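Local coordinates for methanol--corrinoid protein co-methyltransferase (Methanosarcina barkeri, PDB 2I2X) that transfers the methyl group of methanol to the cob(I)amide carried by its corrinoid partner protein MtaC, a step of methanogenesis from methanol, at residues T39-N44 with Y335-M340; Y45-E50 with K60-I65; T292-D297 with S311-E316; M299-M304 with M357-Y362. All coordinates share one frame; numbering follows the deposited sequence.

How the interactions relate
From the N terminus, residues 39-44 carry strand 40-43, which interaction 1 joins to helix 325-345, closing a loop of about 290 residues. Interaction 2 is nested inside it: the chain leaves that strand, runs through 45-50 and returns on helix 55-76. Interaction 3, also nested, joins the loop before strand 309-311 (292-297) to the end of that strand and the loop after it (311-316). Interaction 4 crosses both interaction 1 and interaction 3, since 299-304 lies within their loops while 357-362 lies beyond them, on helix 349-361. Residues 311-316 link the first three contacts, with probable hydrogen bonds from Asn44 N to Asn312 OD1 and from Ala46 N to Val315 O.

Interaction 1: residues T39-N44 with Y335-M340; sequences TIPEIN and YDCALM
Cys337 reaches Thr39, Ile40 and Pro41 because its SG stands opposite the carbonyl carbon and beside the backbone N (chi1 -70°), while a fold at the last torsion of Met340 (chi3 -74°) turns its methyl back toward Thr39. The thiol lies against the peptide link of Ile40 and Pro41: SG is 3.4 Å from Ile40 C and 3.3 Å from Pro41 N, a proline nitrogen that has no hydrogen to offer. The pyrrolidine ring continues this surface, with Pro41 CD 3.7 Å from Cys337 SG. Thr39 spans Cys337 and Met340, one turn apart on the helix. Its OG1 sits 3.3 Å from Cys337 CB, and equally near Cys337 O, although the angle there is too poor for a hydrogen bond. Its methyl turns to the thioether, Thr39 CG2 lying 3.8 Å from Met340 SD, and the two side chains cross at about a right angle. No hydrogen bond joins the two segments, so they are held by van der Waals packing around the sulfurs of Cys337 and Met340, together with a bond from Thr39 N to Asn341 OD1 just past the helix segment. Pro41 and Ile43 also touch helix 55-76 and further residues of helix 325-345, whereas Glu42 is paired with Arg123 and Thr285. Strand 40-43 is bonded through its backbone to strands 80-86 and 309-311. In the TIM barrel of MtaB it lies between these two, and helix 325-345, which follows strand 309-311, helps cover its outer side.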
loop_
_atom_site.group_PDB
_atom_site.type_symbol
_atom_site.label_atom_id
_atom_site.label_comp_id
_atom_site.label_asym_id
_atom_site.label_seq_id
_atom_site.Cartn_x
_atom_site.Cartn_y
_atom_site.Cartn_z
ATOM N N THR A 39 20.176 5.461 4.946
ATOM C CA THR A 39 18.978 5.902 4.244
ATOM C C THR A 39 17.850 6.142 5.244
ATOM O O THR A 39 17.817 5.520 6.307
ATOM C CB THR A 39 18.528 4.872 3.197
ATOM O OG1 THR A 39 18.289 3.607 3.841
ATOM C CG2 THR A 39 19.594 4.706 2.097
ATOM N N ILE A 40 16.935 7.047 4.915
ATOM C CA ILE A 40 15.831 7.388 5.820
ATOM C C ILE A 40 14.494 7.333 5.093
ATOM O O ILE A 40 14.366 7.901 3.997
ATOM C CB ILE A 40 15.966 8.800 6.377
ATOM C CG1 ILE A 40 17.285 8.985 7.120
ATOM C CG2 ILE A 40 14.838 9.100 7.323
ATOM C CD1 ILE A 40 17.788 10.413 7.019
ATOM N N PRO A 41 13.485 6.659 5.696
ATOM C CA PRO A 41 12.172 6.697 5.042
ATOM C C PRO A 41 11.529 8.066 5.196
ATOM O O PRO A 41 11.680 8.712 6.230
ATOM C CB PRO A 41 11.373 5.616 5.790
ATOM C CG PRO A 41 12.011 5.553 7.158
ATOM C CD PRO A 41 13.471 5.867 6.945
ATOM N N GLU A 42 10.806 8.492 4.164
ATOM C CA GLU A 42 10.106 9.780 4.150
ATOM C C GLU A 42 8.654 9.506 3.765
ATOM O O GLU A 42 8.355 9.163 2.611
ATOM C CB GLU A 42 10.771 10.763 3.164
ATOM C CG GLU A 42 10.078 12.167 3.026
ATOM C CD GLU A 42 11.033 13.339 2.548
ATOM O OE1 GLU A 42 12.035 13.124 1.803
ATOM O OE2 GLU A 42 10.786 14.499 2.947
ATOM N N ILE A 43 7.749 9.650 4.719
ATOM C CA ILE A 43 6.354 9.311 4.457
ATOM C C ILE A 43 5.536 10.548 4.039
ATOM O O ILE A 43 5.665 11.631 4.630
ATOM C CB ILE A 43 5.704 8.551 5.665
ATOM C CG1 ILE A 43 4.271 8.103 5.348
ATOM C CG2 ILE A 43 5.784 9.408 6.945
ATOM C CD1 ILE A 43 4.139 6.898 4.384
ATOM N N ASN A 44 4.709 10.351 3.010
ATOM C CA ASN A 44 3.830 11.379 2.458
ATOM C C ASN A 44 2.387 10.948 2.613
ATOM O O ASN A 44 2.132 9.776 2.904
ATOM C CB ASN A 44 4.165 11.638 1.002
ATOM C CG ASN A 44 5.254 12.678 0.854
ATOM O OD1 ASN A 44 4.980 13.879 0.880
ATOM N ND2 ASN A 44 6.499 12.227 0.745
ATOM N N TYR A 335 11.412 -0.524 5.984
ATOM C CA TYR A 335 12.056 -1.798 5.768
ATOM C C TYR A 335 12.979 -1.735 4.548
ATOM O O TYR A 335 14.071 -2.301 4.561
ATOM C CB TYR A 335 11.001 -2.899 5.616
ATOM C CG TYR A 335 10.645 -3.646 6.888
ATOM C CD1 TYR A 335 11.629 -4.310 7.634
ATOM C CD2 TYR A 335 9.327 -3.725 7.326
ATOM C CE1 TYR A 335 11.318 -5.017 8.786
ATOM C CE2 TYR A 335 9.003 -4.427 8.486
ATOM C CZ TYR A 335 10.004 -5.067 9.223
ATOM O OH TYR A 335 9.676 -5.809 10.360
ATOM N N ASP A 336 12.540 -1.045 3.487
ATOM C CA ASP A 336 13.385 -0.835 2.303
ATOM C C ASP A 336 14.656 -0.157 2.770
ATOM O O ASP A 336 15.740 -0.522 2.333
ATOM C CB ASP A 336 12.700 0.035 1.234
ATOM C CG ASP A 336 11.581 -0.683 0.515
ATOM O OD1 ASP A 336 11.607 -1.920 0.463
ATOM O OD2 ASP A 336 10.651 -0.015 0.015
ATOM N N CYS A 337 14.523 0.819 3.671
ATOM C CA CYS A 337 15.700 1.479 4.204
ATOM C C CYS A 337 16.554 0.519 5.018
ATOM O O CYS A 337 17.784 0.557 4.917
ATOM C CB CYS A 337 15.352 2.749 4.992
ATOM S SG CYS A 337 14.740 4.172 3.928
ATOM N N ALA A 338 15.930 -0.367 5.794
ATOM C CA ALA A 338 16.700 -1.251 6.659
ATOM C C ALA A 338 17.636 -2.189 5.849
ATOM O O ALA A 338 18.777 -2.459 6.256
ATOM C CB ALA A 338 15.787 -2.032 7.637
ATOM N N LEU A 339 17.172 -2.613 4.684
ATOM C CA LEU A 339 17.940 -3.448 3.760
ATOM C C LEU A 339 19.145 -2.675 3.283
ATOM O O LEU A 339 20.303 -3.156 3.306
ATOM C CB LEU A 339 17.063 -3.859 2.555
ATOM C CG LEU A 339 17.735 -4.807 1.560
ATOM C CD1 LEU A 339 18.040 -6.174 2.228
ATOM C CD2 LEU A 339 16.918 -4.959 0.242
ATOM N N MET A 340 18.883 -1.446 2.866
ATOM C CA MET A 340 19.953 -0.610 2.367
ATOM C C MET A 340 20.940 -0.391 3.503
ATOM O O MET A 340 22.132 -0.554 3.290
ATOM C CB MET A 340 19.414 0.698 1.778
ATOM C CG MET A 340 18.883 0.546 0.332
ATOM S SD MET A 340 18.302 2.119 -0.360
ATOM C CE MET A 340 16.744 2.376 0.511
#

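Interaction 2: residues Y45-E50 with K60-I65; sequences YAPRPE and KEYERI
Arg48 runs alongside one carboxylate oxygen of Glu61 before gripping the whole group. Its CB, CG and CD pass that oxygen in turn, CB lying 3.6 Å from Glu61 OE2; a bend at chi3 (-73°) then brings the guanidinium edge-on to the carboxylate. Arg48 NE donates to the syn lone pair of Glu61 OE2 at 2.8 Å, and Arg48 NH2 to Glu61 OE1 at 2.7 Å. The result is a side-on, two-pronged salt bridge with the planes only 27° apart. Arg48 N donates to Glu61 OE2 as well, at 2.9 Å from the anti side, so this oxygen holds side chain and backbone together. An alanine in place of Glu61 is likely to leave the Arg48 guanidinium free to turn and without its countercharge. Next to the bridge, Pro47 CB rests 3.6 Å from Glu61 CG, and Pro47 CD 3.4 Å from Tyr62 OH. Ile65 CG2 makes a CH-pi contact over the face of the Tyr45 ring, 3.6 Å from its centroid, while Tyr62 CE1 comes to the ring edge. These residues bind the loop after strand 40-43 to helix 55-76: Tyr45 also packs on Leu83 of strand 80-86 and Val326 of helix 325-345, and Tyr62 on Val101 of helix 95-116.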
loop_
_atom_site.group_PDB
_atom_site.type_symbol
_atom_site.label_atom_id
_atom_site.label_comp_id
_atom_site.label_asym_id
_atom_site.label_seq_id
_atom_site.Cartn_x
_atom_site.Cartn_y
_atom_site.Cartn_z
ATOM N N TYR A 45 1.462 11.894 2.448
ATOM C CA TYR A 45 0.050 11.708 2.825
ATOM C C TYR A 45 -0.772 12.909 2.370
ATOM O O TYR A 45 -0.238 13.996 2.250
ATOM C CB TYR A 45 -0.102 11.569 4.349
ATOM C CG TYR A 45 0.854 12.467 5.126
ATOM C CD1 TYR A 45 0.537 13.782 5.410
ATOM C CD2 TYR A 45 2.079 11.982 5.567
ATOM C CE1 TYR A 45 1.433 14.589 6.116
ATOM C CE2 TYR A 45 2.957 12.767 6.255
ATOM C CZ TYR A 45 2.639 14.065 6.532
ATOM O OH TYR A 45 3.543 14.826 7.227
ATOM N N ALA A 46 -2.060 12.685 2.105
ATOM C CA ALA A 46 -3.037 13.732 1.794
ATOM C C ALA A 46 -4.243 13.482 2.720
ATOM O O ALA A 46 -4.729 12.347 2.821
ATOM C CB ALA A 46 -3.474 13.663 0.328
ATOM N N PRO A 47 -4.721 14.531 3.407
ATOM C CA PRO A 47 -5.926 14.386 4.197
ATOM C C PRO A 47 -7.135 14.068 3.319
ATOM O O PRO A 47 -7.078 14.212 2.099
ATOM C CB PRO A 47 -6.071 15.742 4.890
ATOM C CG PRO A 47 -5.252 16.698 4.115
ATOM C CD PRO A 47 -4.150 15.898 3.470
ATOM N N ARG A 48 -8.212 13.580 3.929
ATOM C CA ARG A 48 -9.430 13.314 3.182
ATOM C C ARG A 48 -10.112 14.653 2.847
ATOM O O ARG A 48 -9.858 15.628 3.536
ATOM C CB ARG A 48 -10.345 12.400 3.996
ATOM C CG ARG A 48 -9.867 10.971 4.103
ATOM C CD ARG A 48 -10.490 10.288 5.288
ATOM N NE ARG A 48 -9.945 10.732 6.575
ATOM C CZ ARG A 48 -10.126 10.076 7.729
ATOM N NH1 ARG A 48 -10.815 8.936 7.753
ATOM N NH2 ARG A 48 -9.595 10.534 8.861
ATOM N N PRO A 49 -10.965 14.705 1.788
ATOM C CA PRO A 49 -11.687 15.950 1.431
ATOM C C PRO A 49 -12.380 16.613 2.631
ATOM O O PRO A 49 -12.285 17.837 2.794
ATOM C CB PRO A 49 -12.753 15.488 0.432
ATOM C CG PRO A 49 -12.362 14.173 -0.024
ATOM C CD PRO A 49 -11.299 13.596 0.875
ATOM N N GLU A 50 -13.035 15.798 3.470
ATOM C CA GLU A 50 -13.734 16.281 4.664
ATOM C C GLU A 50 -12.833 17.068 5.595
ATOM O O GLU A 50 -13.310 17.992 6.261
ATOM C CB GLU A 50 -14.349 15.141 5.491
ATOM C CG GLU A 50 -15.127 14.114 4.717
ATOM C CD GLU A 50 -14.267 12.913 4.346
ATOM O OE1 GLU A 50 -13.776 12.197 5.259
ATOM O OE2 GLU A 50 -14.102 12.685 3.136
ATOM N N LYS A 60 -6.428 18.527 12.939
ATOM C CA LYS A 60 -6.782 17.257 13.551
ATOM C C LYS A 60 -6.330 16.048 12.707
ATOM O O LYS A 60 -5.696 15.129 13.227
ATOM C CB LYS A 60 -8.295 17.224 13.842
ATOM C CG LYS A 60 -8.770 16.015 14.591
ATOM C CD LYS A 60 -8.032 15.860 15.890
ATOM C CE LYS A 60 -8.571 14.671 16.685
ATOM N NZ LYS A 60 -7.780 14.515 17.954
ATOM N N GLU A 61 -6.654 16.064 11.418
ATOM C CA GLU A 61 -6.287 14.988 10.508
ATOM C C GLU A 61 -4.760 14.778 10.510
ATOM O O GLU A 61 -4.293 13.633 10.608
ATOM C CB GLU A 61 -6.814 15.277 9.103
ATOM C CG GLU A 61 -6.566 14.197 8.075
ATOM C CD GLU A 61 -7.760 13.262 7.905
ATOM O OE1 GLU A 61 -8.397 12.922 8.939
ATOM O OE2 GLU A 61 -8.058 12.856 6.739
ATOM N N TYR A 62 -4.004 15.880 10.440
ATOM C CA TYR A 62 -2.553 15.816 10.454
ATOM C C TYR A 62 -2.011 15.310 11.785
ATOM O O TYR A 62 -0.980 14.630 11.820
ATOM C CB TYR A 62 -1.909 17.159 10.071
ATOM C CG TYR A 62 -1.957 17.470 8.594
ATOM C CD1 TYR A 62 -1.257 16.692 7.670
ATOM C CD2 TYR A 62 -2.665 18.566 8.125
ATOM C CE1 TYR A 62 -1.281 16.986 6.293
ATOM C CE2 TYR A 62 -2.713 18.882 6.758
ATOM C CZ TYR A 62 -2.015 18.084 5.841
ATOM O OH TYR A 62 -2.068 18.392 4.503
ATOM N N GLU A 63 -2.695 15.635 12.877
ATOM C CA GLU A 63 -2.338 15.052 14.164
ATOM C C GLU A 63 -2.525 13.550 14.146
ATOM O O GLU A 63 -1.712 12.810 14.698
ATOM C CB GLU A 63 -3.131 15.677 15.301
ATOM C CG GLU A 63 -2.551 17.012 15.686
ATOM C CD GLU A 63 -3.249 17.682 16.846
ATOM O OE1 GLU A 63 -4.485 17.622 16.944
ATOM O OE2 GLU A 63 -2.545 18.304 17.659
ATOM N N ARG A 64 -3.583 13.089 13.504
ATOM C CA ARG A 64 -3.831 11.660 13.472
ATOM C C ARG A 64 -2.748 10.978 12.637
ATOM O O ARG A 64 -2.247 9.919 13.025
ATOM C CB ARG A 64 -5.229 11.353 12.924
ATOM C CG ARG A 64 -6.340 11.588 13.927
ATOM C CD ARG A 64 -7.708 11.600 13.257
ATOM N NE ARG A 64 -8.727 11.622 14.295
ATOM C CZ ARG A 64 -10.040 11.702 14.107
ATOM N NH1 ARG A 64 -10.549 11.784 12.881
ATOM N NH2 ARG A 64 -10.842 11.687 15.179
ATOM N N ILE A 65 -2.384 11.617 11.518
ATOM C CA ILE A 65 -1.384 11.097 10.593
ATOM C C ILE A 65 -0.059 10.960 11.350
ATOM O O ILE A 65 0.580 9.898 11.321
ATOM C CB ILE A 65 -1.237 12.007 9.327
ATOM C CG1 ILE A 65 -2.461 11.874 8.400
ATOM C CG2 ILE A 65 0.003 11.661 8.553
ATOM C CD1 ILE A 65 -2.638 13.054 7.407
#

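Interaction 3: residues T292-D297 with S311-E316; sequences TCAHSD and SNESVE. With K (potassium ion), chain S.
Ala294 and Ser314 bring their CA atoms within 5.2 Å where Glu313, with phi/psi of 74°/-63°, forms a classic gamma turn closed by Ser314 N to Asn312 O at 2.7 Å. An ST turn overlaps it, Ser311 OG accepting from Glu313 N. Ala294 CB settles in the bend, 3.3 Å from Ser314 O and 3.4 Å from Glu313 CG. That methylene also meets the edge of the His295 imidazole, whose NE2 is hydrogen-bonded to Glu287. Cys293 points its thiol at the turn, SG 3.3 Å from Asn312 O, and packs its CB on Val315 CG2. The Glu313 chain starts extended and bends at chi2 (57°), sending its carboxylate past the histidine edge until OE1 lies 3.2 Å from the potassium ion. A glycine in place of Glu313 would probably leave the potassium one ligand short and open a gap beside Ala294 and the His295 edge. Glu86 and Glu164 bind the same ion, and Glu164 also binds zinc together with Cys220 and Cys269. Ala294 and Ser314 touch the corrinoid, so with Glu313 on the potassium the contact borders both cofactor pocket and metal site. The potassium may offset the crowding of acids, which includes Glu287.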
loop_
_atom_site.group_PDB
_atom_site.type_symbol
_atom_site.label_atom_id
_atom_site.label_comp_id
_atom_site.label_asym_id
_atom_site.label_seq_id
_atom_site.Cartn_x
_atom_site.Cartn_y
_atom_site.Cartn_z
ATOM N N THR A 292 3.882 3.299 -5.225
ATOM C CA THR A 292 2.801 2.871 -6.131
ATOM C C THR A 292 1.400 3.300 -5.683
ATOM O O THR A 292 0.483 3.330 -6.505
ATOM C CB THR A 292 2.803 1.333 -6.362
ATOM O OG1 THR A 292 2.818 0.658 -5.087
ATOM C CG2 THR A 292 4.017 0.911 -7.201
ATOM N N CYS A 293 1.226 3.593 -4.391
ATOM C CA CYS A 293 -0.008 4.216 -3.881
ATOM C C CYS A 293 -0.335 5.534 -4.593
ATOM O O CYS A 293 -1.513 5.925 -4.730
ATOM C CB CYS A 293 0.110 4.476 -2.377
ATOM S SG CYS A 293 1.765 5.045 -1.846
ATOM N N ALA A 294 0.704 6.223 -5.045
ATOM C CA ALA A 294 0.512 7.439 -5.826
ATOM C C ALA A 294 0.498 7.193 -7.338
ATOM O O ALA A 294 -0.310 7.805 -8.034
ATOM C CB ALA A 294 1.544 8.490 -5.457
ATOM N N HIS A 295 1.383 6.340 -7.862
ATOM C CA HIS A 295 1.462 6.158 -9.320
ATOM C C HIS A 295 2.390 5.048 -9.691
ATOM O O HIS A 295 3.271 4.698 -8.941
ATOM C CB HIS A 295 1.954 7.450 -10.064
ATOM C CG HIS A 295 3.267 7.983 -9.556
ATOM N ND1 HIS A 295 4.488 7.478 -9.963
ATOM C CD2 HIS A 295 3.544 8.943 -8.640
ATOM C CE1 HIS A 295 5.458 8.110 -9.327
ATOM N NE2 HIS A 295 4.914 9.005 -8.521
ATOM N N SER A 296 2.196 4.543 -10.900
ATOM C CA SER A 296 3.030 3.527 -11.522
ATOM C C SER A 296 4.298 4.188 -12.083
ATOM O O SER A 296 4.276 5.354 -12.516
ATOM C CB SER A 296 2.231 2.910 -12.671
ATOM O OG SER A 296 2.794 1.705 -13.095
ATOM N N ASP A 297 5.408 3.453 -12.063
ATOM C CA ASP A 297 6.612 3.866 -12.783
ATOM C C ASP A 297 7.413 2.690 -13.268
ATOM O O ASP A 297 7.131 1.526 -12.951
ATOM C CB ASP A 297 7.471 4.908 -12.033
ATOM C CG ASP A 297 8.323 4.324 -10.914
ATOM O OD1 ASP A 297 9.082 3.373 -11.151
ATOM O OD2 ASP A 297 8.303 4.899 -9.800
ATOM N N SER A 311 10.769 7.647 -0.387
ATOM C CA SER A 311 9.413 8.110 -0.215
ATOM C C SER A 311 8.310 7.285 -0.945
ATOM O O SER A 311 8.588 6.608 -1.932
ATOM C CB SER A 311 9.375 9.567 -0.663
ATOM O OG SER A 311 8.050 10.001 -0.937
ATOM N N ASN A 312 7.069 7.386 -0.451
ATOM C CA ASN A 312 5.882 6.761 -1.071
ATOM C C ASN A 312 5.078 7.756 -1.887
ATOM O O ASN A 312 3.967 7.438 -2.347
ATOM C CB ASN A 312 4.937 6.205 0.011
ATOM C CG ASN A 312 4.310 7.318 0.827
ATOM O OD1 ASN A 312 5.027 8.149 1.363
ATOM N ND2 ASN A 312 2.971 7.369 0.887
ATOM N N GLU A 313 5.622 8.979 -2.008
ATOM C CA GLU A 313 5.099 10.058 -2.864
ATOM C C GLU A 313 3.841 10.666 -2.278
ATOM O O GLU A 313 3.816 11.836 -1.915
ATOM C CB GLU A 313 4.882 9.584 -4.306
ATOM C CG GLU A 313 4.183 10.580 -5.229
ATOM C CD GLU A 313 4.892 11.939 -5.346
ATOM O OE1 GLU A 313 4.243 12.878 -5.865
ATOM O OE2 GLU A 313 6.079 12.079 -4.937
ATOM N N SER A 314 2.796 9.856 -2.165
ATOM C CA SER A 314 1.552 10.298 -1.578
ATOM C C SER A 314 0.528 9.167 -1.495
ATOM O O SER A 314 0.504 8.262 -2.337
ATOM C CB SER A 314 0.956 11.426 -2.400
ATOM O OG SER A 314 -0.001 12.084 -1.593
ATOM N N VAL A 315 -0.328 9.245 -0.489
ATOM C CA VAL A 315 -1.449 8.345 -0.349
ATOM C C VAL A 315 -2.494 9.078 0.489
ATOM O O VAL A 315 -2.141 9.869 1.385
ATOM C CB VAL A 315 -1.013 7.040 0.365
ATOM C CG1 VAL A 315 -0.558 7.327 1.839
ATOM C CG2 VAL A 315 -2.111 5.937 0.282
ATOM N N GLU A 316 -3.773 8.822 0.207
ATOM C CA GLU A 316 -4.842 9.354 1.051
ATOM C C GLU A 316 -4.804 8.731 2.434
ATOM O O GLU A 316 -4.596 7.540 2.569
ATOM C CB GLU A 316 -6.222 9.116 0.446
ATOM C CG GLU A 316 -7.309 9.755 1.300
ATOM C CD GLU A 316 -8.670 9.474 0.793
ATOM O OE1 GLU A 316 -9.298 10.437 0.289
ATOM O OE2 GLU A 316 -9.099 8.282 0.875
HETATM K K K S . 4.048 15.892 -4.946
#

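Interaction 4: residues M299-M304 with M357-Y362; sequences MGNLVM and MLSDRY
Asp360 OD2 takes two successive backbone N-H groups, from Asn301 N at 2.7 Å and Leu302 N at 2.8 Å. The first arrives almost end-on to the C-O bond; the second comes from the anti side, 33° out of the carboxylate plane, and is the straighter of the two. With CG beside its own backbone N (chi1 -64°), Asp360 sets this oxygen in the turn of the 299-304 segment. The other oxygen is held within helix 349-361 and just beyond it: Ser359 OG gives Asp360 OD1 a weak bond at 3.0 Å, and Arg363 NE forms a salt bridge with it. Beside the carboxylate, Leu302 CB packs 3.6 Å from Asp360 CB, and its branch continues along the helix until CD1 is 3.6 Å from Met357 O. That carbonyl already accepts from both Asp360 N and Arg361 N. Met357 SD receives a weak bond from Arg361 NE, whose guanidinium also pairs with Asp373. The contact thus ties the loop between strands 285-287 and 309-311 to helix 349-361. Val303 and Met304 lean on Trp310 of strand 309-311, Met357 on Tyr372 of helix 372-383, and Asn301 and Asp360 on Tyr335 of the second subunit.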
loop_
_atom_site.group_PDB
_atom_site.type_symbol
_atom_site.label_atom_id
_atom_site.label_comp_id
_atom_site.label_asym_id
_atom_site.label_seq_id
_atom_site.Cartn_x
_atom_site.Cartn_y
_atom_site.Cartn_z
ATOM N N MET A 299 10.750 2.351 -13.202
ATOM C CA MET A 299 12.077 2.268 -12.583
ATOM C C MET A 299 12.019 2.043 -11.072
ATOM O O MET A 299 12.746 2.697 -10.306
ATOM C CB MET A 299 12.966 3.487 -12.946
ATOM C CG MET A 299 12.385 4.912 -12.659
ATOM S SD MET A 299 11.014 5.358 -13.762
ATOM C CE MET A 299 11.572 7.045 -14.196
ATOM N N GLY A 300 11.191 1.070 -10.649
ATOM C CA GLY A 300 10.827 0.876 -9.251
ATOM C C GLY A 300 12.012 0.709 -8.317
ATOM O O GLY A 300 11.987 1.250 -7.209
ATOM N N ASN A 301 13.025 -0.060 -8.759
ATOM C CA ASN A 301 14.188 -0.400 -7.943
ATOM C C ASN A 301 15.377 0.477 -8.284
ATOM O O ASN A 301 16.149 0.864 -7.415
ATOM C CB ASN A 301 14.607 -1.856 -8.140
ATOM C CG ASN A 301 13.639 -2.870 -7.528
ATOM O OD1 ASN A 301 13.174 -3.785 -8.206
ATOM N ND2 ASN A 301 13.368 -2.739 -6.248
ATOM N N LEU A 302 15.536 0.808 -9.559
ATOM C CA LEU A 302 16.695 1.547 -9.980
ATOM C C LEU A 302 16.879 2.860 -9.201
ATOM O O LEU A 302 18.017 3.216 -8.873
ATOM C CB LEU A 302 16.632 1.802 -11.473
ATOM C CG LEU A 302 17.718 2.673 -12.120
ATOM C CD1 LEU A 302 17.900 2.269 -13.539
ATOM C CD2 LEU A 302 17.392 4.155 -12.000
ATOM N N VAL A 303 15.792 3.569 -8.897
ATOM C CA VAL A 303 15.900 4.864 -8.223
ATOM C C VAL A 303 16.457 4.798 -6.785
ATOM O O VAL A 303 16.737 5.847 -6.183
ATOM C CB VAL A 303 14.524 5.602 -8.172
ATOM C CG1 VAL A 303 14.169 6.161 -9.557
ATOM C CG2 VAL A 303 13.411 4.664 -7.651
ATOM N N MET A 304 16.601 3.595 -6.225
ATOM C CA MET A 304 17.109 3.460 -4.860
ATOM C C MET A 304 18.632 3.523 -4.895
ATOM O O MET A 304 19.290 3.772 -3.862
ATOM C CB MET A 304 16.687 2.117 -4.203
ATOM C CG MET A 304 15.218 1.984 -3.758
ATOM S SD MET A 304 14.693 0.467 -2.853
ATOM C CE MET A 304 14.693 -0.615 -4.250
ATOM N N MET A 357 20.042 -1.095 -9.770
ATOM C CA MET A 357 20.174 -0.403 -11.032
ATOM C C MET A 357 19.854 -1.388 -12.150
ATOM O O MET A 357 18.994 -1.115 -12.992
ATOM C CB MET A 357 21.581 0.221 -11.167
ATOM C CG MET A 357 21.889 0.880 -12.506
ATOM S SD MET A 357 22.197 -0.265 -13.891
ATOM C CE MET A 357 23.713 -1.090 -13.346
ATOM N N LEU A 358 20.544 -2.519 -12.164
ATOM C CA LEU A 358 20.410 -3.504 -13.267
ATOM C C LEU A 358 18.968 -4.037 -13.451
ATOM O O LEU A 358 18.519 -4.311 -14.593
ATOM C CB LEU A 358 21.413 -4.670 -13.111
ATOM C CG LEU A 358 21.427 -5.700 -14.244
ATOM C CD1 LEU A 358 21.692 -5.028 -15.605
ATOM C CD2 LEU A 358 22.456 -6.817 -13.984
ATOM N N SER A 359 18.270 -4.181 -12.329
ATOM C CA SER A 359 16.837 -4.519 -12.286
ATOM C C SER A 359 16.011 -3.804 -13.361
ATOM O O SER A 359 15.173 -4.405 -14.054
ATOM C CB SER A 359 16.289 -4.144 -10.904
ATOM O OG SER A 359 14.864 -4.151 -10.885
ATOM N N ASP A 360 16.244 -2.513 -13.497
ATOM C CA ASP A 360 15.383 -1.688 -14.315
ATOM C C ASP A 360 16.092 -1.070 -15.506
ATOM O O ASP A 360 15.420 -0.509 -16.356
ATOM C CB ASP A 360 14.764 -0.581 -13.457
ATOM C CG ASP A 360 13.861 -1.127 -12.362
ATOM O OD1 ASP A 360 13.304 -2.213 -12.561
ATOM O OD2 ASP A 360 13.685 -0.466 -11.311
ATOM N N ARG A 361 17.426 -1.176 -15.579
ATOM C CA ARG A 361 18.175 -0.578 -16.677
ATOM C C ARG A 361 17.531 -0.819 -18.059
ATOM O O ARG A 361 17.586 0.085 -18.925
ATOM C CB ARG A 361 19.690 -0.988 -16.686
ATOM C CG ARG A 361 20.406 -0.663 -18.047
ATOM C CD ARG A 361 21.914 -1.029 -18.151
ATOM N NE ARG A 361 22.569 -0.119 -17.265
ATOM C CZ ARG A 361 23.504 0.769 -17.553
ATOM N NH1 ARG A 361 24.038 0.877 -18.760
ATOM N NH2 ARG A 361 23.922 1.530 -16.549
ATOM N N TYR A 362 16.936 -2.004 -18.269
ATOM C CA TYR A 362 16.432 -2.353 -19.614
ATOM C C TYR A 362 14.910 -2.267 -19.753
ATOM O O TYR A 362 14.343 -2.516 -20.840
ATOM C CB TYR A 362 16.980 -3.717 -20.101
ATOM C CG TYR A 362 18.500 -3.719 -20.237
ATOM C CD1 TYR A 362 19.140 -3.003 -21.265
ATOM C CD2 TYR A 362 19.303 -4.398 -19.309
ATOM C CE1 TYR A 362 20.541 -2.985 -21.371
ATOM C CE2 TYR A 362 20.694 -4.379 -19.401
ATOM C CZ TYR A 362 21.309 -3.688 -20.441
ATOM O OH TYR A 362 22.686 -3.680 -20.518
#